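D7 protein (Anopheles stephensi, PDB 3NHI) binds and sequesters cysteinyl leukotrienes and thromboxane A2 analogues in mosquito saliva, blunting the host's haemostatic and inflammatory response to the bite. Local coordinates at residues 5-10 with 146-151; 154-159 with 195-200; 261-266 with 288-293. All blocks are in the same frame, centred on the assembly; numbering follows the deposited sequence. Where two conformers were deposited one is given.

Contact 1 (5-10 with 146-151); sequences ALDAEQ and PEIKQK. With EAH ((5S,7E,9E,11Z,14Z)-5-hydroxyicosa-7,9,11,14-tetraenoic acid), chain B.
Ile148 pushes its branched side chain against the start of helix 8-22, meeting the N-cap Asp7 and Glu9 of the first turn. Its CG2 methyl does the closest touching, 3.5 Å from Glu9 CB, while CD1 settles on Asp7 CB at 3.8 Å. Glu9 CG lies anti to its own backbone N (chi1 178°), which puts it 4.1 Å from Lys149 CE; the bend at chi2 then turns the carboxylate to Tyr268 and Arg198. Asp7 forms a capping box with Gln10: Gln10 N donates to Asp7 OD1 over 2.8 Å, and Asp7 N returns a nearly straight bond to Gln10 OE1 (176°). Ile148 packs beside this capping box. In the loop 146-151, Lys149 curls at chi3 and chi4 until NZ reaches Gln150 O, above that carbonyl's plane, with Glu153 O and Ser265 O as further acceptors. Lys151, two residues on, belongs to the lipid pocket. Its NZ donates to O1 of the bound hydroxyeicosatetraenoic acid at 2.9 Å and weakly to O2, and Trp39 NE1 and Gly133 O also hydrogen-bond to this ligand.

Contact 2 (154-159 with 195-200); sequences SFHAYC and RGLRYM
Phe155 lays its ring on Gly196, joining the first turn of helix 155-163 to the last turn of helix 184-196 within the all-helical odorant-binding (PBP/GOBP) fold. The same two helices are tied covalently by the disulfide between Cys159 and Cys192. Helix 184-196 ends in a Schellman motif, with Arg198 at positive phi, while Ser154 caps the start of the other helix: its OG accepts from Ala157 N.

The main packing interaction is a CH-pi contact. Gly196 CA sits 3.4 Å from the centroid of the Phe155 ring, only 8° off the ring normal, so the backbone itself lies over the middle of the face. With no side chain in between, Gly196 meets the ring directly, and its carbonyl follows, Gly196 O lying 3.4 Å from Phe155 CE2.

Leu197 supplies the apolar contacts beside it. Leu197 CD2 approaches Phe155 CB at 4.3 Å, and its other methyl, CD1, meets His156 CE1 at 4.0 Å, the side chains of Leu197 and His156 crossing at about a right angle. His156 also touches helix 251-266, where Phe258 meets its ring edge-to-face.

The polar component belongs to Arg198. Its chain bends at chi2 and folds back over the helix end, where the guanidinium also makes a cation-pi contact with Tyr13. The guanidinium presents its edge to Phe155 CE2, the ring and guanidinium planes 68° apart, and Arg198 NH1 donates to Gly196 O at 2.8 Å, with that oxygen lying in the guanidinium plane.

Contact 3 (261-266 with 288-293); sequences HELRSA and KKLNTT
Glu262 OE2 takes two hydrogen bonds from Thr293, one from the backbone N and one from OG1, each 2.8 Å long. Both donors approach on the syn side of the carboxylate and stand a little out of its plane, by 21° and 22°, so a single residue clasps the oxygen with main chain and side chain together. Thr293 can do this because its chi1 of 61° places OG1 beside its own backbone N, and both can reach OE2. Glu262 contributes reach: CG is anti to its backbone N and the chain stays extended beyond it, spanning the gap from helix 251-266 to the C-terminal segment.

The carboxylate is buried and further satisfied from outside. Ser154 OG also bonds to OE2, and Arg176 forms a salt bridge with OE1 while its NE bonds to Thr293 OG1; this network would probably favour the ionised acid.

Next to the polar group, Thr292 CB packs against Glu262 OE2 at 3.4 Å, and its methyl CG2 faces Ala266 CB at 4.2 Å. The hydroxyl of Thr292 turns to Met287 O instead. Farther along the helix the contact becomes wholly apolar. Leu290 CD1 touches both Leu263 CD1 and Ala266 CB, 3.9 Å from each, and the two leucine side chains cross at about a right angle. Between Leu290 and Thr292 the chain makes an inverse gamma turn centred on Asn291, and both flanking side chains point toward the helix.

The 288-293 segment thus runs back from the end of helix 280-288 along helix 251-266, with Leu263 also touching Val283 and Met287 of helix 280-288 and Thr293 resting on His156 and Ala157 of helix 155-163.

All three contacts are largely buried, but contact 3 lies farther from the chain centre, about 14 Å from it to the contact's centre against 10 Å for contacts 1 and 2. Contact 1 joins helix 8-22 to the loop that also supplies a lipid-binding lysine; contact 2 joins helices 155-163 and 184-196, and contact 3 joins helix 251-266 to the irregular segment after helix 280-288. None forms hydrogen bonds across its segments except contact 3, where a buried acid meets a threonine; contact 1 relies on aliphatic packing and contact 2 on a ring over glycine. Polar bridges connect them: Glu9 pairs with Arg198, Lys149 NZ reaches Ser265 O, and the start of helix 155-163 bonds to Glu262 and Ser265.

Contact 1 (5-10 with 146-151)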
loop_
_atom_site.group_PDB
_atom_site.type_symbol
_atom_site.label_atom_id
_atom_site.label_comp_id
_atom_site.label_asym_id
_atom_site.label_seq_id
_atom_site.Cartn_x
_atom_site.Cartn_y
_atom_site.Cartn_z
ATOM N N ALA A 5 12.102 -7.932 5.449
ATOM C CA ALA A 5 11.916 -6.554 5.908
ATOM C C ALA A 5 11.171 -5.691 4.899
ATOM O O ALA A 5 11.220 -5.924 3.682
ATOM C CB ALA A 5 13.242 -5.927 6.243
ATOM N N LEU A 6 10.471 -4.694 5.422
ATOM C CA LEU A 6 9.649 -3.797 4.609
ATOM C C LEU A 6 10.402 -2.527 4.239
ATOM O O LEU A 6 11.038 -1.895 5.096
ATOM C CB LEU A 6 8.357 -3.443 5.355
ATOM C CG LEU A 6 7.499 -4.665 5.731
ATOM C CD1 LEU A 6 6.277 -4.288 6.567
ATOM C CD2 LEU A 6 7.110 -5.515 4.497
ATOM N N ASP A 7 10.325 -2.168 2.962
ATOM C CA ASP A 7 10.944 -0.937 2.496
ATOM C C ASP A 7 10.064 0.291 2.740
ATOM O O ASP A 7 8.970 0.177 3.286
ATOM C CB ASP A 7 11.420 -1.074 1.037
ATOM C CG ASP A 7 10.286 -1.062 0.018
ATOM O OD1 ASP A 7 9.229 -0.439 0.254
ATOM O OD2 ASP A 7 10.482 -1.650 -1.070
ATOM N N ALA A 8 10.546 1.467 2.349
ATOM C CA ALA A 8 9.796 2.690 2.652
ATOM C C ALA A 8 8.423 2.762 1.983
ATOM O O ALA A 8 7.463 3.258 2.598
ATOM C CB ALA A 8 10.626 3.921 2.312
ATOM N N GLU A 9 8.326 2.290 0.742
ATOM C CA GLU A 9 7.045 2.282 0.048
ATOM C C GLU A 9 6.077 1.294 0.707
ATOM O O GLU A 9 4.882 1.574 0.832
ATOM C CB GLU A 9 7.216 1.944 -1.438
ATOM C CG GLU A 9 5.894 1.862 -2.227
ATOM C CD GLU A 9 5.133 0.541 -2.066
ATOM O OE1 GLU A 9 5.754 -0.522 -1.846
ATOM O OE2 GLU A 9 3.890 0.568 -2.198
ATOM N N GLN A 10 6.594 0.140 1.123
ATOM C CA GLN A 10 5.738 -0.873 1.718
ATOM C C GLN A 10 5.173 -0.384 3.046
ATOM O O GLN A 10 3.995 -0.617 3.356
ATOM C CB GLN A 10 6.512 -2.163 1.889
ATOM C CG GLN A 10 6.798 -2.855 0.579
ATOM C CD GLN A 10 7.692 -4.036 0.819
ATOM O OE1 GLN A 10 8.844 -3.888 1.191
ATOM N NE2 GLN A 10 7.135 -5.236 0.692
ATOM N N PRO A 146 17.151 3.391 -5.183
ATOM C CA PRO A 146 16.412 3.944 -6.322
ATOM C C PRO A 146 15.397 2.980 -6.945
ATOM O O PRO A 146 14.532 3.413 -7.718
ATOM C CB PRO A 146 17.525 4.269 -7.332
ATOM C CG PRO A 146 18.647 3.361 -6.952
ATOM C CD PRO A 146 18.597 3.309 -5.457
ATOM N N GLU A 147 15.500 1.697 -6.603
ATOM C CA GLU A 147 14.611 0.659 -7.114
ATOM C C GLU A 147 13.231 0.645 -6.434
ATOM O O GLU A 147 12.353 -0.119 -6.820
ATOM C CB GLU A 147 15.298 -0.712 -7.007
ATOM C CG GLU A 147 15.481 -1.237 -5.571
ATOM C CD GLU A 147 16.821 -0.879 -4.906
ATOM O OE1 GLU A 147 17.437 0.175 -5.209
ATOM O OE2 GLU A 147 17.250 -1.683 -4.044
ATOM N N ILE A 148 13.053 1.483 -5.420
ATOM C CA ILE A 148 11.757 1.602 -4.726
ATOM C C ILE A 148 10.917 2.662 -5.434
ATOM O O ILE A 148 11.431 3.740 -5.744
ATOM C CB ILE A 148 11.931 2.047 -3.242
ATOM C CG1 ILE A 148 12.864 1.092 -2.483
ATOM C CG2 ILE A 148 10.563 2.151 -2.551
ATOM C CD1 ILE A 148 13.218 1.557 -1.078
ATOM N N LYS A 149 9.637 2.382 -5.674
ATOM C CA LYS A 149 8.736 3.404 -6.222
ATOM C C LYS A 149 8.701 4.622 -5.294
ATOM O O LYS A 149 8.471 4.498 -4.093
ATOM C CB LYS A 149 7.318 2.847 -6.424
ATOM C CG LYS A 149 6.374 3.859 -7.097
ATOM C CD LYS A 149 4.912 3.618 -6.755
ATOM C CE LYS A 149 4.549 4.137 -5.380
ATOM N NZ LYS A 149 4.359 5.626 -5.379
ATOM N N GLN A 150 8.931 5.798 -5.871
ATOM C CA GLN A 150 9.044 7.014 -5.086
ATOM C C GLN A 150 7.675 7.635 -4.852
ATOM O O GLN A 150 6.708 7.339 -5.565
ATOM C CB GLN A 150 9.964 8.002 -5.802
ATOM C CG GLN A 150 11.279 7.379 -6.295
ATOM C CD GLN A 150 12.354 7.270 -5.220
ATOM O OE1 GLN A 150 12.762 8.274 -4.637
ATOM N NE2 GLN A 150 12.841 6.048 -4.977
ATOM N N LYS A 151 7.589 8.502 -3.847
ATOM C CA LYS A 151 6.394 9.321 -3.688
ATOM C C LYS A 151 6.297 10.241 -4.902
ATOM O O LYS A 151 7.305 10.795 -5.347
ATOM C CB LYS A 151 6.469 10.164 -2.417
ATOM C CG LYS A 151 6.521 9.342 -1.144
ATOM C CD LYS A 151 6.916 10.174 0.072
ATOM C CE LYS A 151 5.733 10.947 0.626
ATOM N NZ LYS A 151 6.097 11.693 1.866
HETATM O O1 EAH B . 7.212 9.753 3.648
HETATM C C1 EAH B . 6.451 9.709 4.648
HETATM O O2 EAH B . 5.383 10.365 4.715
HETATM C C2 EAH B . 6.842 8.819 5.812
HETATM C C3 EAH B . 6.018 9.145 7.060
HETATM C C4 EAH B . 4.787 8.249 7.168
HETATM C C5 EAH B . 3.971 8.619 8.389
HETATM O O3 EAH B . 4.626 8.226 9.483
HETATM C C6 EAH B . 2.603 7.944 8.334
HETATM C C7 EAH B . 1.821 8.168 9.618
HETATM C C8 EAH B . 1.749 6.884 10.418
HETATM C C9 EAH B . 1.197 7.160 11.739
HETATM C C10 EAH B . 1.286 6.086 12.523
HETATM C C11 EAH B . 0.725 6.417 13.830
HETATM C C12 EAH B . 0.738 5.583 14.874
HETATM C C13 EAH B . 1.316 4.187 14.821
HETATM C C14 EAH B . 0.187 3.225 14.522
HETATM C C15 EAH B . 0.026 2.043 15.120
HETATM C C16 EAH B . 0.966 1.502 16.170
HETATM C C17 EAH B . 1.903 0.497 15.519
HETATM C C18 EAH B . 3.211 1.163 15.114
HETATM C C19 EAH B . 4.289 0.118 14.881
HETATM C C20 EAH B . 5.563 0.764 14.386
#

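Contact 2 (154-159 with 195-200)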
loop_
_atom_site.group_PDB
_atom_site.type_symbol
_atom_site.label_atom_id
_atom_site.label_comp_id
_atom_site.label_asym_id
_atom_site.label_seq_id
_atom_site.Cartn_x
_atom_site.Cartn_y
_atom_site.Cartn_z
ATOM N N SER A 154 3.697 7.174 -10.069
ATOM C CA SER A 154 2.660 6.128 -10.069
ATOM C C SER A 154 3.295 4.764 -10.256
ATOM O O SER A 154 4.392 4.648 -10.819
ATOM C CB SER A 154 1.608 6.376 -11.156
ATOM O OG SER A 154 2.158 6.225 -12.459
ATOM N N PHE A 155 2.605 3.720 -9.796
ATOM C CA PHE A 155 3.091 2.390 -10.111
ATOM C C PHE A 155 3.149 2.143 -11.606
ATOM O O PHE A 155 4.079 1.495 -12.084
ATOM C CB PHE A 155 2.335 1.276 -9.368
ATOM C CG PHE A 155 3.093 0.753 -8.180
ATOM C CD1 PHE A 155 4.301 0.075 -8.370
ATOM C CD2 PHE A 155 2.634 0.966 -6.872
ATOM C CE1 PHE A 155 5.052 -0.374 -7.279
ATOM C CE2 PHE A 155 3.381 0.510 -5.774
ATOM C CZ PHE A 155 4.586 -0.164 -5.979
ATOM N N HIS A 156 2.191 2.701 -12.348
ATOM C CA HIS A 156 2.200 2.497 -13.792
ATOM C C HIS A 156 3.472 3.074 -14.422
ATOM O O HIS A 156 4.063 2.441 -15.289
ATOM C CB HIS A 156 0.949 3.087 -14.443
ATOM C CG HIS A 156 -0.334 2.563 -13.874
ATOM N ND1 HIS A 156 -0.658 2.676 -12.538
ATOM C CD2 HIS A 156 -1.392 1.960 -14.469
ATOM C CE1 HIS A 156 -1.849 2.137 -12.333
ATOM N NE2 HIS A 156 -2.317 1.700 -13.489
ATOM N N ALA A 157 3.904 4.251 -13.972
ATOM C CA ALA A 157 5.128 4.852 -14.500
ATOM C C ALA A 157 6.382 4.122 -14.038
ATOM O O ALA A 157 7.303 3.900 -14.836
ATOM C CB ALA A 157 5.198 6.319 -14.124
ATOM N N TYR A 158 6.424 3.765 -12.755
ATOM C CA TYR A 158 7.530 2.995 -12.212
ATOM C C TYR A 158 7.715 1.688 -12.992
ATOM O O TYR A 158 8.832 1.330 -13.393
ATOM C CB TYR A 158 7.289 2.720 -10.717
ATOM C CG TYR A 158 8.272 1.743 -10.128
ATOM C CD1 TYR A 158 9.472 2.179 -9.574
ATOM C CD2 TYR A 158 8.015 0.366 -10.161
ATOM C CE1 TYR A 158 10.390 1.264 -9.042
ATOM C CE2 TYR A 158 8.921 -0.544 -9.650
ATOM C CZ TYR A 158 10.097 -0.096 -9.096
ATOM O OH TYR A 158 10.980 -1.034 -8.599
ATOM N N CYS A 159 6.608 0.988 -13.222
ATOM C CA CYS A 159 6.628 -0.302 -13.898
ATOM C C CYS A 159 6.948 -0.173 -15.387
ATOM O O CYS A 159 7.657 -1.014 -15.939
ATOM C CB CYS A 159 5.297 -1.016 -13.684
ATOM S SG CYS A 159 4.984 -1.427 -11.938
ATOM N N ARG A 195 0.808 -6.021 -8.810
ATOM C CA ARG A 195 1.425 -6.215 -7.497
ATOM C C ARG A 195 1.515 -4.889 -6.737
ATOM O O ARG A 195 1.201 -4.827 -5.548
ATOM C CB ARG A 195 2.790 -6.874 -7.642
ATOM C CG ARG A 195 2.699 -8.332 -8.075
ATOM C CD ARG A 195 4.081 -8.944 -8.184
ATOM N NE ARG A 195 4.053 -10.393 -8.387
ATOM C CZ ARG A 195 3.992 -11.301 -7.411
ATOM N NH1 ARG A 195 3.930 -10.936 -6.133
ATOM N NH2 ARG A 195 3.986 -12.595 -7.717
ATOM N N GLY A 196 1.878 -3.812 -7.430
ATOM C CA GLY A 196 1.958 -2.489 -6.797
ATOM C C GLY A 196 0.622 -1.975 -6.280
ATOM O O GLY A 196 0.556 -1.312 -5.239
ATOM N N LEU A 197 -0.454 -2.306 -6.990
ATOM C CA LEU A 197 -1.806 -1.915 -6.579
ATOM C C LEU A 197 -2.437 -2.893 -5.596
ATOM O O LEU A 197 -3.562 -2.683 -5.160
ATOM C CB LEU A 197 -2.717 -1.762 -7.799
ATOM C CG LEU A 197 -2.280 -0.815 -8.916
ATOM C CD1 LEU A 197 -3.425 -0.628 -9.907
ATOM C CD2 LEU A 197 -1.756 0.525 -8.429
ATOM N N ARG A 198 -1.705 -3.962 -5.277
ATOM C CA ARG A 198 -2.156 -5.017 -4.354
ATOM C C ARG A 198 -3.368 -5.785 -4.888
ATOM O O ARG A 198 -4.118 -6.393 -4.131
ATOM C CB ARG A 198 -2.393 -4.448 -2.945
ATOM C CG ARG A 198 -1.118 -4.327 -2.083
ATOM C CD ARG A 198 -0.069 -3.327 -2.624
ATOM N NE ARG A 198 0.993 -3.120 -1.638
ATOM C CZ ARG A 198 2.010 -2.273 -1.778
ATOM N NH1 ARG A 198 2.124 -1.521 -2.870
ATOM N NH2 ARG A 198 2.914 -2.158 -0.813
ATOM N N TYR A 199 -3.538 -5.761 -6.206
ATOM C CA TYR A 199 -4.477 -6.665 -6.889
ATOM C C TYR A 199 -4.044 -8.123 -6.753
ATOM O O TYR A 199 -4.873 -9.040 -6.798
ATOM C CB TYR A 199 -4.520 -6.343 -8.379
ATOM C CG TYR A 199 -5.300 -5.127 -8.810
ATOM C CD1 TYR A 199 -5.869 -4.223 -7.887
ATOM C CD2 TYR A 199 -5.452 -4.861 -10.165
ATOM C CE1 TYR A 199 -6.587 -3.114 -8.326
ATOM C CE2 TYR A 199 -6.154 -3.761 -10.613
ATOM C CZ TYR A 199 -6.730 -2.891 -9.703
ATOM O OH TYR A 199 -7.425 -1.797 -10.182
ATOM N N MET A 200 -2.735 -8.340 -6.666
ATOM C CA MET A 200 -2.160 -9.665 -6.520
ATOM C C MET A 200 -0.965 -9.582 -5.602
ATOM O O MET A 200 -0.314 -8.537 -5.512
ATOM C CB MET A 200 -1.693 -10.217 -7.875
ATOM C CG MET A 200 -2.797 -10.363 -8.890
ATOM S SD MET A 200 -2.260 -11.068 -10.459
ATOM C CE MET A 200 -2.248 -12.809 -10.039
#

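Contact 3 (261-266 with 288-293)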
loop_
_atom_site.group_PDB
_atom_site.type_symbol
_atom_site.label_atom_id
_atom_site.label_comp_id
_atom_site.label_asym_id
_atom_site.label_seq_id
_atom_site.Cartn_x
_atom_site.Cartn_y
_atom_site.Cartn_z
ATOM N N HIS A 261 -6.772 4.605 -9.665
ATOM C CA HIS A 261 -5.734 3.994 -8.846
ATOM C C HIS A 261 -4.334 4.410 -9.305
ATOM O O HIS A 261 -3.439 4.566 -8.466
ATOM C CB HIS A 261 -5.878 2.476 -8.741
ATOM C CG HIS A 261 -5.287 1.902 -7.484
ATOM N ND1 HIS A 261 -5.647 0.661 -7.006
ATOM C CD2 HIS A 261 -4.391 2.400 -6.594
ATOM C CE1 HIS A 261 -4.980 0.406 -5.893
ATOM N NE2 HIS A 261 -4.213 1.445 -5.618
ATOM N N GLU A 262 -4.134 4.643 -10.601
ATOM C CA GLU A 262 -2.839 5.202 -11.000
ATOM C C GLU A 262 -2.534 6.497 -10.229
ATOM O O GLU A 262 -1.456 6.639 -9.632
ATOM C CB GLU A 262 -2.707 5.443 -12.505
ATOM C CG GLU A 262 -1.302 5.966 -12.770
ATOM C CD GLU A 262 -0.936 6.211 -14.214
ATOM O OE1 GLU A 262 -1.805 6.124 -15.107
ATOM O OE2 GLU A 262 0.251 6.525 -14.442
ATOM N N LEU A 263 -3.497 7.416 -10.220
ATOM C CA LEU A 263 -3.340 8.653 -9.470
ATOM C C LEU A 263 -3.049 8.401 -7.994
ATOM O O LEU A 263 -2.104 8.959 -7.433
ATOM C CB LEU A 263 -4.590 9.525 -9.621
ATOM C CG LEU A 263 -4.658 10.785 -8.758
ATOM C CD1 LEU A 263 -3.441 11.710 -8.965
ATOM C CD2 LEU A 263 -5.952 11.493 -9.064
ATOM N N ARG A 264 -3.864 7.553 -7.379
ATOM C CA ARG A 264 -3.717 7.246 -5.964
ATOM C C ARG A 264 -2.382 6.566 -5.665
ATOM O O ARG A 264 -1.826 6.741 -4.576
ATOM C CB ARG A 264 -4.893 6.390 -5.490
ATOM C CG ARG A 264 -6.191 7.181 -5.472
ATOM C CD ARG A 264 -7.336 6.453 -4.822
ATOM N NE ARG A 264 -7.821 5.339 -5.621
ATOM C CZ ARG A 264 -7.635 4.045 -5.344
ATOM N NH1 ARG A 264 -6.942 3.636 -4.293
ATOM N NH2 ARG A 264 -8.145 3.142 -6.154
ATOM N N SER A 265 -1.858 5.807 -6.626
ATOM C CA SER A 265 -0.588 5.115 -6.432
ATOM C C SER A 265 0.591 6.071 -6.528
ATOM O O SER A 265 1.684 5.726 -6.084
ATOM C CB SER A 265 -0.426 3.958 -7.427
ATOM O OG SER A 265 0.002 4.398 -8.713
ATOM N N ALA A 266 0.375 7.248 -7.121
ATOM C CA ALA A 266 1.398 8.298 -7.154
ATOM C C ALA A 266 1.372 9.126 -5.877
ATOM O O ALA A 266 2.421 9.546 -5.392
ATOM C CB ALA A 266 1.226 9.191 -8.390
ATOM N N LYS A 288 -1.342 14.936 -14.291
ATOM C CA LYS A 288 -0.375 15.771 -15.011
ATOM C C LYS A 288 0.622 16.455 -14.068
ATOM O O LYS A 288 1.737 16.793 -14.478
ATOM C CB LYS A 288 -1.097 16.804 -15.880
ATOM C CG LYS A 288 -1.815 16.213 -17.067
ATOM C CD LYS A 288 -2.601 17.283 -17.792
ATOM C CE LYS A 288 -3.285 16.707 -19.005
ATOM N NZ LYS A 288 -4.174 17.705 -19.674
ATOM N N LYS A 289 0.229 16.633 -12.810
ATOM C CA LYS A 289 1.089 17.258 -11.804
ATOM C C LYS A 289 2.157 16.313 -11.257
ATOM O O LYS A 289 3.096 16.752 -10.592
ATOM C CB LYS A 289 0.244 17.775 -10.640
ATOM C CG LYS A 289 -0.739 18.869 -11.047
ATOM C CD LYS A 289 -1.827 19.100 -9.998
ATOM C CE LYS A 289 -1.364 19.990 -8.848
ATOM N NZ LYS A 289 -0.785 19.210 -7.718
ATOM N N LEU A 290 2.003 15.019 -11.528
ATOM C CA LEU A 290 2.840 13.996 -10.909
ATOM C C LEU A 290 3.592 13.194 -11.974
ATOM O O LEU A 290 3.416 13.413 -13.171
ATOM C CB LEU A 290 1.969 13.082 -10.026
ATOM C CG LEU A 290 1.264 13.793 -8.861
ATOM C CD1 LEU A 290 0.193 12.898 -8.257
ATOM C CD2 LEU A 290 2.241 14.278 -7.782
ATOM N N ASN A 291 4.436 12.267 -11.529
ATOM C CA ASN A 291 5.192 11.415 -12.431
ATOM C C ASN A 291 4.350 10.187 -12.786
ATOM O O ASN A 291 4.443 9.134 -12.155
ATOM C CB ASN A 291 6.540 11.043 -11.799
ATOM C CG ASN A 291 7.397 10.156 -12.695
ATOM O OD1 ASN A 291 7.119 9.971 -13.875
ATOM N ND2 ASN A 291 8.451 9.598 -12.116
ATOM N N THR A 292 3.518 10.351 -13.809
ATOM C CA THR A 292 2.542 9.333 -14.203
ATOM C C THR A 292 2.637 9.039 -15.700
ATOM O O THR A 292 3.471 9.610 -16.413
ATOM C CB THR A 292 1.095 9.780 -13.916
ATOM O OG1 THR A 292 0.757 10.836 -14.822
ATOM C CG2 THR A 292 0.939 10.253 -12.487
ATOM N N THR A 293 1.760 8.159 -16.176
ATOM C CA THR A 293 1.745 7.756 -17.577
ATOM C C THR A 293 0.660 8.484 -18.368
ATOM O O THR A 293 0.287 8.056 -19.455
ATOM C CB THR A 293 1.567 6.226 -17.731
ATOM O OG1 THR A 293 0.323 5.819 -17.151
ATOM C CG2 THR A 293 2.714 5.467 -17.084
#